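Putative invasin (Yersinia pseudotuberculosis IP 31758, PDB 5N40) probably acts as a bacterial surface adhesin, presenting a C-type lectin-like domain at the end of a rod of immunoglobulin-like domains. Local coordinates at residues K245-I257 and E265-M278. The protein carries 1 engineered substitution. Sequence-based numbering, arbitrary orientation.
Sequences KRPYLAAEKPGTI and ETWAMFNQSQAVAM
Leu-249 and Trp-267 meet in a single beta bridge, closed by two backbone hydrogen bonds. Ala-268 N donates to Tyr-248 O at 3.0 Å. Ala-250 N donates to Thr-266 O at 2.9 Å. Leu-249 CD2 lies over one face of the indole, 4.0 Å from the centroid of its six-membered ring, a CH-pi contact. The carbonyl oxygens of Pro-247 and Tyr-248 approach the edge of the same ring. Further along, Met-278 SD sits 4.0 Å from Tyr-248 CE2 in an oblique Met-aromatic contact. Lys-253 bends at chi2 (-74°), which brings its CE over the centre of the tyrosine ring and 3.8 Å from Met-278 SD. Thr-256 turns CG2 onto Ala-268 CB, and a water lies among Thr-256 OG1, Met-269 O and Gln-274 OE1.

Behind this shell, a hydrogen bond from Trp-267 NE1 to Glu-262 O holds the indole. Asn-271 and Gln-274 form a capping box on helix 272-278, which carries Met-278. In this C-type lectin-like fold, the loop before strand 258-262 thus folds back on that strand's hairpin partner, 265-269. Within the loop, Arg-246 NH1 and NH2 meet the syn lone pairs of Glu-252, nearly in plane. Leu-249 N reaches OE1 from the anti side, so one carboxylate links the arginine to the bridge backbone.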
loop_
_atom_site.group_PDB
_atom_site.type_symbol
_atom_site.label_atom_id
_atom_site.label_comp_id
_atom_site.label_asym_id
_atom_site.label_seq_id
_atom_site.Cartn_x
_atom_site.Cartn_y
_atom_site.Cartn_z
ATOM N N LYS A 245 -18.516 29.709 1.509
ATOM C CA LYS A 245 -17.991 28.759 2.489
ATOM C C LYS A 245 -18.684 27.410 2.340
ATOM O O LYS A 245 -19.879 27.340 2.034
ATOM C CB LYS A 245 -18.199 29.304 3.905
ATOM C CG LYS A 245 -17.366 28.633 4.987
ATOM C CD LYS A 245 -17.768 29.144 6.369
ATOM C CE LYS A 245 -16.751 28.772 7.435
ATOM N NZ LYS A 245 -16.468 27.302 7.439
ATOM N N ARG A 246 -17.927 26.330 2.555
ATOM C CA ARG A 246 -18.536 25.014 2.563
ATOM C C ARG A 246 -19.632 24.974 3.624
ATOM O O ARG A 246 -19.617 25.765 4.571
ATOM C CB ARG A 246 -17.493 23.928 2.842
ATOM C CG ARG A 246 -16.863 23.983 4.221
ATOM C CD ARG A 246 -16.161 22.679 4.528
ATOM N NE ARG A 246 -15.424 22.692 5.792
ATOM C CZ ARG A 246 -15.949 22.433 6.989
ATOM N NH1 ARG A 246 -17.237 22.147 7.130
ATOM N NH2 ARG A 246 -15.173 22.461 8.063
ATOM N N PRO A 247 -20.594 24.066 3.490
ATOM C CA PRO A 247 -21.583 23.891 4.559
ATOM C C PRO A 247 -20.937 23.359 5.830
ATOM O O PRO A 247 -19.856 22.762 5.815
ATOM C CB PRO A 247 -22.580 22.885 3.974
ATOM C CG PRO A 247 -21.851 22.201 2.875
ATOM C CD PRO A 247 -20.869 23.196 2.336
ATOM N N TYR A 248 -21.631 23.584 6.944
ATOM C CA TYR A 248 -21.155 23.182 8.260
ATOM C C TYR A 248 -21.571 21.754 8.577
ATOM O O TYR A 248 -22.692 21.336 8.267
ATOM C CB TYR A 248 -21.722 24.106 9.344
ATOM C CG TYR A 248 -21.091 25.473 9.428
ATOM C CD1 TYR A 248 -19.918 25.674 10.139
ATOM C CD2 TYR A 248 -21.684 26.575 8.821
ATOM C CE1 TYR A 248 -19.343 26.928 10.234
ATOM C CE2 TYR A 248 -21.115 27.828 8.908
ATOM C CZ TYR A 248 -19.945 27.999 9.619
ATOM O OH TYR A 248 -19.369 29.241 9.721
ATOM N N LEU A 249 -20.668 21.014 9.216
ATOM C CA LEU A 249 -21.059 19.772 9.863
ATOM C C LEU A 249 -22.004 20.066 11.021
ATOM O O LEU A 249 -21.925 21.114 11.663
ATOM C CB LEU A 249 -19.836 19.020 10.394
ATOM C CG LEU A 249 -18.853 18.434 9.379
ATOM C CD1 LEU A 249 -17.600 17.922 10.098
ATOM C CD2 LEU A 249 -19.493 17.318 8.576
ATOM N N ALA A 250 -22.904 19.120 11.286
ATOM C CA ALA A 250 -23.753 19.223 12.468
ATOM C C ALA A 250 -22.909 19.405 13.725
ATOM O O ALA A 250 -23.247 20.207 14.605
ATOM C CB ALA A 250 -24.636 17.982 12.578
ATOM N N ALA A 251 -21.792 18.683 13.811
ATOM C CA ALA A 251 -20.899 18.794 14.958
ATOM C C ALA A 251 -20.256 20.171 15.065
ATOM O O ALA A 251 -19.771 20.531 16.142
ATOM C CB ALA A 251 -19.815 17.715 14.877
ATOM N N GLU A 252 -20.228 20.942 13.977
ATOM C CA GLU A 252 -19.717 22.309 13.999
ATOM C C GLU A 252 -20.772 23.340 14.391
ATOM O O GLU A 252 -20.411 24.458 14.784
ATOM C CB GLU A 252 -19.134 22.670 12.626
ATOM C CG GLU A 252 -17.802 21.990 12.339
ATOM C CD GLU A 252 -17.315 22.159 10.908
ATOM O OE1 GLU A 252 -18.142 22.096 9.978
ATOM O OE2 GLU A 252 -16.092 22.339 10.713
ATOM N N LYS A 253 -22.055 22.996 14.298
ATOM C CA LYS A 253 -23.153 23.896 14.655
ATOM C C LYS A 253 -24.157 23.123 15.497
ATOM O O LYS A 253 -25.250 22.772 15.031
ATOM C CB LYS A 253 -23.808 24.484 13.404
ATOM C CG LYS A 253 -22.917 25.452 12.656
ATOM C CD LYS A 253 -22.787 26.786 13.382
ATOM C CE LYS A 253 -21.846 27.730 12.655
ATOM N NZ LYS A 253 -21.665 29.023 13.381
ATOM N N PRO A 254 -23.805 22.828 16.752
ATOM C CA PRO A 254 -24.684 21.995 17.587
ATOM C C PRO A 254 -26.008 22.640 17.918
ATOM O O PRO A 254 -26.930 21.927 18.331
ATOM C CB PRO A 254 -23.850 21.769 18.855
ATOM C CG PRO A 254 -22.894 22.905 18.890
ATOM C CD PRO A 254 -22.559 23.182 17.451
ATOM N N GLY A 255 -26.137 23.954 17.748
ATOM C CA GLY A 255 -27.338 24.660 18.135
ATOM C C GLY A 255 -28.491 24.608 17.157
ATOM O O GLY A 255 -29.545 25.182 17.447
ATOM N N THR A 256 -28.346 23.946 16.013
ATOM C CA THR A 256 -29.434 23.844 15.053
ATOM C C THR A 256 -30.010 22.433 15.045
ATOM O O THR A 256 -29.297 21.444 15.247
ATOM C CB THR A 256 -28.984 24.226 13.639
ATOM O OG1 THR A 256 -30.114 24.174 12.758
ATOM C CG2 THR A 256 -27.922 23.291 13.128
ATOM N N ILE A 257 -31.314 22.363 14.796
ATOM C CA ILE A 257 -32.061 21.109 14.859
ATOM C C ILE A 257 -31.995 20.351 13.539
ATOM O O ILE A 257 -31.897 19.120 13.528
ATOM C CB ILE A 257 -33.521 21.408 15.258
ATOM C CG1 ILE A 257 -33.575 22.305 16.501
ATOM C CG2 ILE A 257 -34.294 20.115 15.488
ATOM C CD1 ILE A 257 -32.842 21.758 17.705
ATOM N N GLU A 265 -21.290 11.861 5.987
ATOM C CA GLU A 265 -21.168 12.920 6.977
ATOM C C GLU A 265 -22.556 13.433 7.345
ATOM O O GLU A 265 -23.510 13.320 6.568
ATOM C CB GLU A 265 -20.305 14.080 6.449
ATOM C CG GLU A 265 -18.937 13.672 5.923
ATOM C CD GLU A 265 -17.960 13.280 7.028
ATOM O OE1 GLU A 265 -18.276 13.516 8.220
ATOM O OE2 GLU A 265 -16.882 12.728 6.693
ATOM N N THR A 266 -22.655 14.017 8.541
ATOM C CA THR A 266 -23.901 14.580 9.051
ATOM C C THR A 266 -23.801 16.099 9.048
ATOM O O THR A 266 -22.963 16.676 9.749
ATOM C CB THR A 266 -24.204 14.069 10.460
ATOM O OG1 THR A 266 -24.359 12.651 10.417
ATOM C CG2 THR A 266 -25.485 14.693 10.998
ATOM N N TRP A 267 -24.681 16.735 8.290
ATOM C CA TRP A 267 -24.603 18.161 8.028
ATOM C C TRP A 267 -25.670 18.923 8.798
ATOM O O TRP A 267 -26.787 18.438 8.997
ATOM C CB TRP A 267 -24.761 18.429 6.536
ATOM C CG TRP A 267 -23.720 17.730 5.737
ATOM C CD1 TRP A 267 -23.831 16.521 5.116
ATOM C CD2 TRP A 267 -22.394 18.189 5.491
ATOM N NE1 TRP A 267 -22.659 16.212 4.479
ATOM C CE2 TRP A 267 -21.757 17.221 4.699
ATOM C CE3 TRP A 267 -21.683 19.338 5.860
ATOM C CZ2 TRP A 267 -20.434 17.360 4.272
ATOM C CZ3 TRP A 267 -20.387 19.480 5.436
ATOM C CH2 TRP A 267 -19.770 18.495 4.651
ATOM N N ALA A 268 -25.307 20.128 9.226
ATOM C CA ALA A 268 -26.269 21.051 9.804
ATOM C C ALA A 268 -27.139 21.650 8.706
ATOM O O ALA A 268 -26.665 21.926 7.601
ATOM C CB ALA A 268 -25.551 22.161 10.566
ATOM N N MET A 269 -28.417 21.859 9.022
ATOM C CA MET A 269 -29.384 22.390 8.071
ATOM C C MET A 269 -30.215 23.469 8.752
ATOM O O MET A 269 -30.409 23.440 9.970
ATOM C CB MET A 269 -30.291 21.279 7.522
ATOM C CG MET A 269 -29.532 20.089 6.949
ATOM S SD MET A 269 -28.522 20.476 5.497
ATOM C CE MET A 269 -29.707 20.219 4.182
ATOM N N PHE A 270 -30.709 24.418 7.955
ATOM C CA PHE A 270 -31.218 25.678 8.477
ATOM C C PHE A 270 -32.470 26.113 7.726
ATOM O O PHE A 270 -32.615 25.861 6.529
ATOM C CB PHE A 270 -30.168 26.793 8.353
ATOM C CG PHE A 270 -28.847 26.454 8.968
ATOM C CD1 PHE A 270 -27.912 25.710 8.263
ATOM C CD2 PHE A 270 -28.536 26.879 10.247
ATOM C CE1 PHE A 270 -26.692 25.395 8.832
ATOM C CE2 PHE A 270 -27.317 26.566 10.820
ATOM C CZ PHE A 270 -26.395 25.825 10.109
ATOM N N ASN A 271 -33.372 26.781 8.443
ATOM C CA ASN A 271 -34.425 27.540 7.784
ATOM C C ASN A 271 -33.900 28.943 7.499
ATOM O O ASN A 271 -32.759 29.282 7.823
ATOM C CB ASN A 271 -35.708 27.568 8.621
ATOM C CG ASN A 271 -35.547 28.310 9.940
ATOM O OD1 ASN A 271 -34.582 29.043 10.157
ATOM N ND2 ASN A 271 -36.518 28.124 10.832
ATOM N N GLN A 272 -34.740 29.778 6.884
ATOM C CA GLN A 272 -34.264 31.074 6.410
ATOM C C GLN A 272 -33.812 31.963 7.565
ATOM O O GLN A 272 -32.753 32.597 7.495
ATOM C CB GLN A 272 -35.353 31.758 5.587
ATOM C CG GLN A 272 -34.865 32.976 4.826
ATOM C CD GLN A 272 -33.964 32.632 3.648
ATOM O OE1 GLN A 272 -33.989 31.514 3.126
ATOM N NE2 GLN A 272 -33.176 33.610 3.207
ATOM N N SER A 273 -34.601 32.033 8.640
ATOM C CA SER A 273 -34.247 32.936 9.733
ATOM C C SER A 273 -32.958 32.499 10.421
ATOM O O SER A 273 -32.138 33.341 10.807
ATOM C CB SER A 273 -35.398 33.024 10.736
ATOM O OG SER A 273 -35.689 31.761 11.295
ATOM N N GLN A 274 -32.758 31.189 10.580
ATOM C CA GLN A 274 -31.516 30.697 11.169
ATOM C C GLN A 274 -30.319 31.055 10.301
ATOM O O GLN A 274 -29.256 31.431 10.813
ATOM C CB GLN A 274 -31.580 29.184 11.348
ATOM C CG GLN A 274 -32.466 28.693 12.465
ATOM C CD GLN A 274 -32.547 27.183 12.466
ATOM O OE1 GLN A 274 -32.873 26.570 11.446
ATOM N NE2 GLN A 274 -32.218 26.569 13.599
ATOM N N ALA A 275 -30.465 30.916 8.984
ATOM C CA ALA A 275 -29.355 31.192 8.078
ATOM C C ALA A 275 -28.910 32.645 8.182
ATOM O O ALA A 275 -27.725 32.933 8.374
ATOM C CB ALA A 275 -29.761 30.857 6.645
ATOM N N VAL A 276 -29.854 33.581 8.058
ATOM C CA VAL A 276 -29.487 34.992 8.037
ATOM C C VAL A 276 -28.971 35.442 9.395
ATOM O O VAL A 276 -28.175 36.382 9.481
ATOM C CB VAL A 276 -30.680 35.847 7.571
ATOM C CG1 VAL A 276 -31.128 35.406 6.197
ATOM C CG2 VAL A 276 -31.833 35.761 8.566
ATOM N N ALA A 277 -29.408 34.792 10.476
ATOM C CA ALA A 277 -28.837 35.089 11.781
ATOM C C ALA A 277 -27.403 34.593 11.896
ATOM O O ALA A 277 -26.630 35.143 12.688
ATOM C CB ALA A 277 -29.691 34.470 12.889
ATOM N N MET A 278 -27.027 33.583 11.111
ATOM C CA MET A 278 -25.702 32.985 11.215
ATOM C C MET A 278 -24.666 33.699 10.358
ATOM O O MET A 278 -23.510 33.839 10.780
ATOM C CB MET A 278 -25.764 31.513 10.810
ATOM C CG MET A 278 -24.415 30.819 10.764
ATOM S SD MET A 278 -24.573 29.069 10.406
ATOM C CE MET A 278 -25.223 29.106 8.733
HETATM O O HOH W 1 -21.524 16.216 12.229
HETATM O O HOH W 2 -32.403 23.533 11.722
#